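Local coordinates for protein ATP-dependent 6-phosphofructokinase isozyme 2 (Escherichia coli, PDB 3UMO) that catalyses the ATP-dependent phosphorylation of fructose 6-phosphate to fructose 1,6-bisphosphate, the first committing step of glycolysis, at residues F35-R46 against H68-V78; V205-V213 against V223-D234. One frame throughout, in Å; residues are numbered along the deposited sequence.

In the fold
From the N terminus, contact 1 comes first: strand 34-38 and the start of helix 40-50 meet helix 63-75, closing a loop whose 21 intervening residues include strand 55-61 of the six-stranded parallel sheet. It ties an outermost strand of the mixed sheet to that central sheet, next to residues of the sugar-substrate site. Contact 2 closes a shorter loop of nine residues later in the chain, where helix 204-214 packs on strands 221-224 and 230-233 of the antiparallel sheet, whose turn holds ATP. The contacts follow in series, neither nested nor crossed. The centres of contact 1 and contact 2 lie about 29 Å apart on opposite sides of the chain's centre, and the nearest atoms of the two contacts are about 12 Å apart.

Contact 1. Residues F35-R46 against H68-V78; sequences FEPGGGGINVAR and HLVSLLADENV
The strand-to-helix turn of the ribokinase-type sugar site, whose residues Gly39 to Asn43 belong to the substrate-binding site, packs through Pro37, Ile42 and Arg46 on helix 68-75 and the Glu76-Val78 tail. Strand 35-38 runs nearly perpendicular to that helix (91°). The proline ring wedges among leucines, Pro37 CB 3.7 Å from Leu69 CD1 and Pro37 CG 3.8 Å from Leu73 CD2. Ile42 CD1 and Leu69 CD2 meet tip to tip at 4.1 Å. Arg46, its chain bent at chi3 (73°), turns its guanidinium side-on to Glu76: Arg46 NE donates to the syn lone pair of Glu76 OE1 at 2.6 Å, while Arg46 NH2 reaches Glu76 OE2 at 3.0 Å. Arg46 NH1 bonds Asn43 OD1 at 3.0 Å in the guanidinium plane. Together these three bonds probably fix the rotation of the guanidinium, and Pro37 CD lies over one of its faces. A leucine in place of Arg46 would probably leave the Glu76 carboxylate without its mate and the Asn43 amide freer to turn. Phe35 CB meets the edge of the His68 ring, and the Phe35 ring also meets Trp88 of the second subunit. Ile42, Leu69 and Leu73 rest on Phe59 of strand 55-61, and Leu72 on Leu13 of strand 12-19.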
loop_
_atom_site.group_PDB
_atom_site.type_symbol
_atom_site.label_atom_id
_atom_site.label_comp_id
_atom_site.label_asym_id
_atom_site.label_seq_id
_atom_site.Cartn_x
_atom_site.Cartn_y
_atom_site.Cartn_z
ATOM N N PHE A 35 10.314 20.517 12.123
ATOM C CA PHE A 35 10.467 19.860 13.417
ATOM C C PHE A 35 9.380 20.282 14.391
ATOM O O PHE A 35 8.949 21.435 14.399
ATOM C CB PHE A 35 11.852 20.130 14.011
ATOM C CG PHE A 35 12.977 19.661 13.136
ATOM C CD1 PHE A 35 13.209 18.309 12.960
ATOM C CD2 PHE A 35 13.793 20.569 12.475
ATOM C CE1 PHE A 35 14.240 17.858 12.148
ATOM C CE2 PHE A 35 14.826 20.127 11.655
ATOM C CZ PHE A 35 15.049 18.767 11.494
ATOM N N GLU A 36 8.928 19.334 15.202
ATOM C CA GLU A 36 7.907 19.627 16.200
ATOM C C GLU A 36 8.168 18.812 17.462
ATOM O O GLU A 36 8.785 17.742 17.404
ATOM C CB GLU A 36 6.507 19.329 15.652
ATOM C CG GLU A 36 6.153 17.853 15.617
ATOM C CD GLU A 36 5.020 17.543 14.653
ATOM O OE1 GLU A 36 4.658 18.425 13.844
ATOM O OE2 GLU A 36 4.498 16.408 14.701
ATOM N N PRO A 37 7.709 19.328 18.613
ATOM C CA PRO A 37 7.853 18.589 19.870
ATOM C C PRO A 37 7.032 17.307 19.863
ATOM O O PRO A 37 5.900 17.283 19.379
ATOM C CB PRO A 37 7.297 19.564 20.914
ATOM C CG PRO A 37 7.454 20.915 20.293
ATOM C CD PRO A 37 7.181 20.687 18.836
ATOM N N GLY A 38 7.611 16.239 20.392
ATOM C CA GLY A 38 6.908 14.976 20.462
ATOM C C GLY A 38 6.955 14.425 21.867
ATOM O O GLY A 38 7.839 14.776 22.648
ATOM N N GLY A 39 5.998 13.566 22.194
ATOM C CA GLY A 39 5.974 12.947 23.505
ATOM C C GLY A 39 4.661 13.212 24.203
ATOM O O GLY A 39 4.079 14.290 24.050
ATOM N N GLY A 40 4.203 12.227 24.973
ATOM C CA GLY A 40 2.902 12.284 25.615
ATOM C C GLY A 40 2.705 13.491 26.506
ATOM O O GLY A 40 1.850 14.335 26.228
ATOM N N GLY A 41 3.493 13.573 27.575
ATOM C CA GLY A 41 3.395 14.667 28.525
ATOM C C GLY A 41 3.656 16.012 27.879
ATOM O O GLY A 41 3.022 17.008 28.226
ATOM N N ILE A 42 4.585 16.050 26.928
ATOM C CA ILE A 42 4.867 17.292 26.220
ATOM C C ILE A 42 3.634 17.768 25.456
ATOM O O ILE A 42 3.275 18.946 25.511
ATOM C CB ILE A 42 6.087 17.149 25.285
ATOM C CG1 ILE A 42 7.374 17.212 26.110
ATOM C CG2 ILE A 42 6.094 18.255 24.229
ATOM C CD1 ILE A 42 8.628 16.882 25.327
ATOM N N ASN A 43 2.971 16.846 24.765
ATOM C CA ASN A 43 1.777 17.198 24.011
ATOM C C ASN A 43 0.595 17.561 24.902
ATOM O O ASN A 43 -0.204 18.417 24.544
ATOM C CB ASN A 43 1.421 16.105 23.003
ATOM C CG ASN A 43 2.263 16.190 21.749
ATOM O OD1 ASN A 43 2.605 17.283 21.300
ATOM N ND2 ASN A 43 2.603 15.041 21.179
ATOM N N VAL A 44 0.494 16.920 26.063
ATOM C CA VAL A 44 -0.516 17.298 27.044
ATOM C C VAL A 44 -0.308 18.758 27.452
ATOM O O VAL A 44 -1.265 19.539 27.520
ATOM C CB VAL A 44 -0.480 16.372 28.281
ATOM C CG1 VAL A 44 -1.362 16.926 29.403
ATOM C CG2 VAL A 44 -0.943 14.981 27.897
ATOM N N ALA A 45 0.949 19.134 27.688
ATOM C CA ALA A 45 1.271 20.512 28.065
ATOM C C ALA A 45 0.937 21.501 26.942
ATOM O O ALA A 45 0.443 22.609 27.194
ATOM C CB ALA A 45 2.735 20.635 28.468
ATOM N N ARG A 46 1.206 21.105 25.702
ATOM C CA ARG A 46 0.887 21.956 24.557
ATOM C C ARG A 46 -0.626 22.128 24.394
ATOM O O ARG A 46 -1.112 23.236 24.135
ATOM C CB ARG A 46 1.515 21.402 23.279
ATOM C CG ARG A 46 3.041 21.369 23.317
ATOM C CD ARG A 46 3.614 20.665 22.094
ATOM N NE ARG A 46 3.492 21.472 20.884
ATOM C CZ ARG A 46 3.105 20.997 19.705
ATOM N NH1 ARG A 46 2.797 19.716 19.574
ATOM N NH2 ARG A 46 3.026 21.805 18.653
ATOM N N HIS A 68 16.880 21.711 20.380
ATOM C CA HIS A 68 15.873 22.214 19.460
ATOM C C HIS A 68 14.479 21.969 20.015
ATOM O O HIS A 68 13.593 22.812 19.882
ATOM C CB HIS A 68 16.018 21.582 18.074
ATOM C CG HIS A 68 15.320 22.348 16.995
ATOM N ND1 HIS A 68 15.520 23.694 16.795
ATOM C CD2 HIS A 68 14.412 21.960 16.068
ATOM C CE1 HIS A 68 14.773 24.105 15.785
ATOM N NE2 HIS A 68 14.090 23.072 15.327
ATOM N N LEU A 69 14.289 20.803 20.629
ATOM C CA LEU A 69 13.031 20.481 21.298
ATOM C C LEU A 69 12.689 21.540 22.350
ATOM O O LEU A 69 11.560 22.045 22.404
ATOM C CB LEU A 69 13.120 19.095 21.952
ATOM C CG LEU A 69 11.942 18.660 22.833
ATOM C CD1 LEU A 69 10.664 18.615 22.017
ATOM C CD2 LEU A 69 12.208 17.300 23.469
ATOM N N VAL A 70 13.676 21.879 23.175
ATOM C CA VAL A 70 13.508 22.889 24.213
ATOM C C VAL A 70 13.181 24.250 23.603
ATOM O O VAL A 70 12.322 24.983 24.103
ATOM C CB VAL A 70 14.772 22.989 25.088
ATOM C CG1 VAL A 70 14.693 24.184 26.033
ATOM C CG2 VAL A 70 14.956 21.695 25.879
ATOM N N SER A 71 13.861 24.572 22.510
ATOM C CA SER A 71 13.659 25.850 21.830
ATOM C C SER A 71 12.266 25.967 21.213
ATOM O O SER A 71 11.663 27.045 21.218
ATOM C CB SER A 71 14.728 26.056 20.757
ATOM O OG SER A 71 14.426 27.180 19.947
ATOM N N LEU A 72 11.765 24.862 20.668
ATOM C CA LEU A 72 10.438 24.850 20.067
ATOM C C LEU A 72 9.375 25.113 21.119
ATOM O O LEU A 72 8.410 25.834 20.866
ATOM C CB LEU A 72 10.167 23.516 19.370
ATOM C CG LEU A 72 10.903 23.302 18.047
ATOM C CD1 LEU A 72 10.652 21.900 17.519
ATOM C CD2 LEU A 72 10.482 24.351 17.021
ATOM N N LEU A 73 9.553 24.527 22.301
ATOM C CA LEU A 73 8.589 24.705 23.384
ATOM C C LEU A 73 8.630 26.130 23.924
ATOM O O LEU A 73 7.596 26.685 24.307
ATOM C CB LEU A 73 8.822 23.678 24.498
ATOM C CG LEU A 73 8.449 22.257 24.070
ATOM C CD1 LEU A 73 8.934 21.224 25.085
ATOM C CD2 LEU A 73 6.945 22.148 23.869
ATOM N N ALA A 74 9.823 26.717 23.948
ATOM C CA ALA A 74 9.986 28.100 24.382
ATOM C C ALA A 74 9.219 29.020 23.439
ATOM O O ALA A 74 8.549 29.953 23.879
ATOM C CB ALA A 74 11.457 28.482 24.413
ATOM N N ASP A 75 9.325 28.746 22.140
ATOM C CA ASP A 75 8.630 29.530 21.124
ATOM C C ASP A 75 7.113 29.376 21.238
ATOM O O ASP A 75 6.357 30.258 20.826
ATOM C CB ASP A 75 9.105 29.132 19.721
ATOM C CG ASP A 75 10.546 29.544 19.451
ATOM O OD1 ASP A 75 11.091 30.366 20.222
ATOM O OD2 ASP A 75 11.131 29.054 18.460
ATOM N N GLU A 76 6.676 28.253 21.801
ATOM C CA GLU A 76 5.252 27.996 21.997
ATOM C C GLU A 76 4.795 28.451 23.377
ATOM O O GLU A 76 3.635 28.265 23.747
ATOM C CB GLU A 76 4.937 26.514 21.788
ATOM C CG GLU A 76 5.175 26.053 20.363
ATOM C CD GLU A 76 4.760 24.616 20.133
ATOM O OE1 GLU A 76 4.394 23.934 21.117
ATOM O OE2 GLU A 76 4.799 24.173 18.965
ATOM N N ASN A 77 5.719 29.047 24.125
ATOM C CA ASN A 77 5.451 29.544 25.475
ATOM C C ASN A 77 4.980 28.465 26.447
ATOM O O ASN A 77 4.178 28.728 27.343
ATOM C CB ASN A 77 4.474 30.724 25.444
ATOM C CG ASN A 77 5.083 31.963 24.816
ATOM O OD1 ASN A 77 6.222 32.327 25.112
ATOM N ND2 ASN A 77 4.328 32.614 23.936
ATOM N N VAL A 78 5.491 27.253 26.260
ATOM C CA VAL A 78 5.254 26.159 27.193
ATOM C C VAL A 78 6.434 26.094 28.157
ATOM O O VAL A 78 7.569 25.858 27.735
ATOM C CB VAL A 78 5.126 24.816 26.450
ATOM C CG1 VAL A 78 4.961 23.664 27.442
ATOM C CG2 VAL A 78 3.966 24.864 25.461
#

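Contact 2. Residues V205-V213 against V223-D234; sequences VRKAAQEIV and VSLGPQGALGVD. With ATP (adenosine-5'-triphosphate), chain E.
Val205, Ala209 and Val213 form an apolar ridge along helix 205-213 that lies on the beta hairpin 223-233, whose turn holds ATP in this ribokinase-family kinase. Helix and strand 230-233 run at 33° to each other with axes 8.7 Å apart at their closest, close enough for methyl groups to touch directly. The helix buries more of Val233 than of any other residue of the hairpin, and the side chain fits between two successive members of the ridge. Its chi1 of 170° sends CG1 and CG2 to different residues: Val233 CG2 meets Ala209 CB at 3.7 Å, and Val233 CG1 reaches Val213 CG2, also at 3.7 Å. One turn before Ala209 in the helix, Val205 CG1 approaches Val223 CG1 at 3.8 Å, the two side chains crossing at a slant. Leu231 extends from the same strand as Val233, and Leu231 CD2 lies against Arg206 CA at 3.7 Å, touching the backbone as well as the side chain.

The flank formed by Arg206, Gln210 and Asp234 is looser and only partly buried. Arg206 lends CB and CG to Leu231, while its guanidinium leads away to a salt bridge with Asp203. In the conformer described, Gln210 NE2 donates to Asp234 O at 3.2 Å; Gln210 has a second conformer, so the bond may not be permanent.

At the far end of the hairpin the turn, not the helix, meets the nucleotide, through backbone atoms and the side chains of Ser224 and Pro227. Gly226 and Gly229 both have positive phi, and a CB at Gly229 would run into the carbonyl oxygen of Gln228. Pro227 packs beside the adenine, and the ribose O3' of ATP donates to Gly229 O at 2.7 Å. Gly226 N donates to the alpha-phosphate oxygen O2A of ATP at 2.8 Å, with an N-H...O angle of 155°.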
loop_
_atom_site.group_PDB
_atom_site.type_symbol
_atom_site.label_atom_id
_atom_site.label_comp_id
_atom_site.label_asym_id
_atom_site.label_seq_id
_atom_site.Cartn_x
_atom_site.Cartn_y
_atom_site.Cartn_z
ATOM N N VAL A 205 -16.057 -3.302 28.582
ATOM C CA VAL A 205 -15.287 -2.091 28.847
ATOM C C VAL A 205 -15.711 -1.444 30.158
ATOM O O VAL A 205 -14.868 -1.108 30.988
ATOM C CB VAL A 205 -15.391 -1.077 27.688
ATOM C CG1 VAL A 205 -14.917 0.303 28.133
ATOM C CG2 VAL A 205 -14.571 -1.564 26.493
ATOM N N ARG A 206 -17.019 -1.293 30.356
ATOM C CA ARG A 206 -17.528 -0.689 31.586
ATOM C C ARG A 206 -17.138 -1.502 32.814
ATOM O O ARG A 206 -16.672 -0.954 33.813
ATOM C CB ARG A 206 -19.050 -0.549 31.543
ATOM C CG ARG A 206 -19.609 0.321 32.667
ATOM C CD ARG A 206 -20.995 -0.124 33.087
ATOM N NE ARG A 206 -20.935 -1.246 34.020
ATOM C CZ ARG A 206 -21.798 -2.255 34.034
ATOM N NH1 ARG A 206 -22.792 -2.295 33.157
ATOM N NH2 ARG A 206 -21.664 -3.231 34.923
ATOM N N LYS A 207 -17.335 -2.811 32.739
ATOM C CA LYS A 207 -16.989 -3.690 33.849
ATOM C C LYS A 207 -15.505 -3.622 34.193
ATOM O O LYS A 207 -15.140 -3.552 35.363
ATOM C CB LYS A 207 -17.416 -5.124 33.557
ATOM C CG LYS A 207 -18.910 -5.329 33.709
ATOM C CD LYS A 207 -19.352 -6.701 33.239
ATOM C CE LYS A 207 -20.869 -6.806 33.297
ATOM N NZ LYS A 207 -21.385 -8.007 32.582
ATOM N N ALA A 208 -14.656 -3.640 33.171
ATOM C CA ALA A 208 -13.215 -3.527 33.381
ATOM C C ALA A 208 -12.849 -2.206 34.052
ATOM O O ALA A 208 -12.026 -2.171 34.966
ATOM C CB ALA A 208 -12.474 -3.674 32.058
ATOM N N ALA A 209 -13.448 -1.114 33.581
ATOM C CA ALA A 209 -13.194 0.197 34.165
ATOM C C ALA A 209 -13.621 0.225 35.634
ATOM O O ALA A 209 -12.894 0.732 36.492
ATOM C CB ALA A 209 -13.922 1.279 33.382
ATOM N N GLN A 210 -14.796 -0.333 35.917
ATOM C CA GLN A 210 -15.296 -0.351 37.285
ATOM C C GLN A 210 -14.406 -1.206 38.183
ATOM O O GLN A 210 -14.228 -0.887 39.356
ATOM C CB GLN A 210 -16.744 -0.838 37.344
ATOM C CG GLN A 210 -17.452 -0.489 38.649
ATOM C CD GLN A 210 -17.654 1.008 38.823
ATOM O OE1 GLN A 210 -18.319 1.653 38.012
ATOM N NE2 GLN A 210 -17.075 1.568 39.881
ATOM N N GLU A 211 -13.838 -2.269 37.620
ATOM C CA GLU A 211 -12.953 -3.178 38.347
ATOM C C GLU A 211 -11.729 -2.428 38.871
ATOM O O GLU A 211 -11.290 -2.635 40.009
ATOM C CB GLU A 211 -12.522 -4.305 37.405
ATOM C CG GLU A 211 -11.842 -5.495 38.049
ATOM C CD GLU A 211 -11.321 -6.487 37.017
ATOM O OE1 GLU A 211 -12.025 -6.738 36.013
ATOM O OE2 GLU A 211 -10.199 -7.004 37.206
ATOM N N ILE A 212 -11.184 -1.550 38.034
ATOM C CA ILE A 212 -10.017 -0.749 38.403
ATOM C C ILE A 212 -10.349 0.259 39.507
ATOM O O ILE A 212 -9.553 0.479 40.422
ATOM C CB ILE A 212 -9.451 -0.016 37.174
ATOM C CG1 ILE A 212 -8.961 -1.034 36.142
ATOM C CG2 ILE A 212 -8.320 0.926 37.572
ATOM C CD1 ILE A 212 -8.638 -0.419 34.795
ATOM N N VAL A 213 -11.523 0.876 39.414
ATOM C CA VAL A 213 -11.953 1.819 40.439
ATOM C C VAL A 213 -12.210 1.076 41.747
ATOM O O VAL A 213 -11.688 1.458 42.793
ATOM C CB VAL A 213 -13.211 2.594 40.010
ATOM C CG1 VAL A 213 -13.712 3.480 41.146
ATOM C CG2 VAL A 213 -12.912 3.428 38.770
ATOM N N VAL A 223 -12.121 5.526 29.886
ATOM C CA VAL A 223 -11.742 4.716 28.742
ATOM C C VAL A 223 -12.107 5.479 27.478
ATOM O O VAL A 223 -13.282 5.710 27.193
ATOM C CB VAL A 223 -12.459 3.365 28.723
ATOM C CG1 VAL A 223 -11.873 2.487 27.619
ATOM C CG2 VAL A 223 -12.332 2.677 30.076
ATOM N N SER A 224 -11.102 5.879 26.712
ATOM C CA SER A 224 -11.396 6.614 25.486
ATOM C C SER A 224 -11.654 5.623 24.343
ATOM O O SER A 224 -11.000 4.578 24.235
ATOM C CB SER A 224 -10.302 7.635 25.169
ATOM O OG SER A 224 -9.048 7.029 24.866
ATOM N N LEU A 225 -12.637 5.951 23.513
ATOM C CA LEU A 225 -13.215 5.011 22.564
ATOM C C LEU A 225 -13.137 5.522 21.124
ATOM O O LEU A 225 -13.992 5.188 20.296
ATOM C CB LEU A 225 -14.679 4.786 22.932
ATOM C CG LEU A 225 -14.950 4.343 24.372
ATOM C CD1 LEU A 225 -16.451 4.286 24.653
ATOM C CD2 LEU A 225 -14.305 3.001 24.647
ATOM N N GLY A 226 -12.116 6.321 20.822
ATOM C CA GLY A 226 -11.967 6.859 19.475
ATOM C C GLY A 226 -13.201 7.659 19.077
ATOM O O GLY A 226 -13.637 8.522 19.832
ATOM N N PRO A 227 -13.796 7.350 17.908
ATOM C CA PRO A 227 -14.978 8.101 17.459
ATOM C C PRO A 227 -16.208 7.880 18.341
ATOM O O PRO A 227 -17.173 8.640 18.260
ATOM C CB PRO A 227 -15.229 7.553 16.046
ATOM C CG PRO A 227 -14.658 6.178 16.067
ATOM C CD PRO A 227 -13.453 6.251 16.984
ATOM N N GLN A 228 -16.181 6.861 19.193
ATOM C CA GLN A 228 -17.309 6.631 20.098
ATOM C C GLN A 228 -17.263 7.500 21.355
ATOM O O GLN A 228 -18.175 7.453 22.193
ATOM C CB GLN A 228 -17.416 5.138 20.447
ATOM C CG GLN A 228 -17.927 4.323 19.279
ATOM C CD GLN A 228 -17.890 2.837 19.516
ATOM O OE1 GLN A 228 -17.283 2.366 20.480
ATOM N NE2 GLN A 228 -18.533 2.083 18.629
ATOM N N GLY A 229 -16.214 8.309 21.483
ATOM C CA GLY A 229 -16.092 9.203 22.618
ATOM C C GLY A 229 -15.372 8.577 23.794
ATOM O O GLY A 229 -14.239 8.119 23.675
ATOM N N ALA A 230 -16.024 8.561 24.949
ATOM C CA ALA A 230 -15.370 8.011 26.126
ATOM C C ALA A 230 -16.356 7.531 27.173
ATOM O O ALA A 230 -17.502 7.991 27.245
ATOM C CB ALA A 230 -14.397 9.026 26.725
ATOM N N LEU A 231 -15.892 6.595 27.990
ATOM C CA LEU A 231 -16.666 6.140 29.137
ATOM C C LEU A 231 -15.897 6.504 30.403
ATOM O O LEU A 231 -14.754 6.078 30.592
ATOM C CB LEU A 231 -16.890 4.633 29.068
ATOM C CG LEU A 231 -17.799 4.067 30.161
ATOM C CD1 LEU A 231 -19.134 3.657 29.565
ATOM C CD2 LEU A 231 -17.135 2.901 30.858
ATOM N N GLY A 232 -16.523 7.301 31.264
ATOM C CA GLY A 232 -15.896 7.739 32.496
ATOM C C GLY A 232 -16.517 7.038 33.687
ATOM O O GLY A 232 -17.742 6.961 33.805
ATOM N N VAL A 233 -15.668 6.514 34.565
ATOM C CA VAL A 233 -16.136 5.768 35.728
ATOM C C VAL A 233 -15.563 6.334 37.029
ATOM O O VAL A 233 -14.377 6.674 37.097
ATOM C CB VAL A 233 -15.805 4.261 35.588
ATOM C CG1 VAL A 233 -16.073 3.517 36.880
ATOM C CG2 VAL A 233 -16.610 3.649 34.452
ATOM N N ASP A 234 -16.436 6.446 38.034
ATOM C CA ASP A 234 -16.117 6.914 39.374
ATOM C C ASP A 234 -16.507 5.823 40.351
ATOM O O ASP A 234 -16.991 4.766 39.951
ATOM C CB ASP A 234 -16.985 8.124 39.719
ATOM C CG ASP A 234 -16.201 9.401 39.793
ATOM O OD1 ASP A 234 -14.955 9.334 39.844
ATOM O OD2 ASP A 234 -16.839 10.474 39.808
HETATM P PG ATP E . -3.914 8.646 20.697
HETATM O O1G ATP E . -2.982 8.531 21.852
HETATM O O2G ATP E . -3.663 10.042 20.131
HETATM O O3G ATP E . -3.707 7.597 19.659
HETATM P PB ATP E . -5.989 7.502 22.077
HETATM O O1B ATP E . -5.980 6.147 21.307
HETATM O O2B ATP E . -5.322 7.440 23.467
HETATM O O3B ATP E . -5.388 8.689 21.196
HETATM P PA ATP E . -8.756 8.000 21.459
HETATM O O1A ATP E . -8.484 7.403 20.109
HETATM O O2A ATP E . -9.937 7.351 22.184
HETATM O O3A ATP E . -7.491 7.938 22.358
HETATM O "O5'" ATP E . -8.996 9.576 21.245
HETATM C "C5'" ATP E . -9.441 10.347 22.308
HETATM C "C4'" ATP E . -10.618 11.184 22.081
HETATM O "O4'" ATP E . -10.442 11.872 20.823
HETATM C "C3'" ATP E . -11.842 10.394 21.874
HETATM O "O3'" ATP E . -12.434 10.047 23.068
HETATM C "C2'" ATP E . -12.671 11.291 21.051
HETATM O "O2'" ATP E . -13.176 12.306 21.819
HETATM C "C1'" ATP E . -11.668 11.869 20.129
HETATM N N9 ATP E . -11.550 11.087 18.900
HETATM C C8 ATP E . -10.607 10.165 18.630
HETATM N N7 ATP E . -10.855 9.673 17.391
HETATM C C5 ATP E . -11.948 10.281 16.885
HETATM C C6 ATP E . -12.642 10.179 15.675
HETATM N N6 ATP E . -12.202 9.223 14.605
HETATM N N1 ATP E . -13.724 10.955 15.489
HETATM C C2 ATP E . -14.138 11.816 16.435
HETATM N N3 ATP E . -13.490 11.935 17.597
HETATM C C4 ATP E . -12.399 11.189 17.847
HETATM O O HOH W 1 -19.732 3.444 38.833
#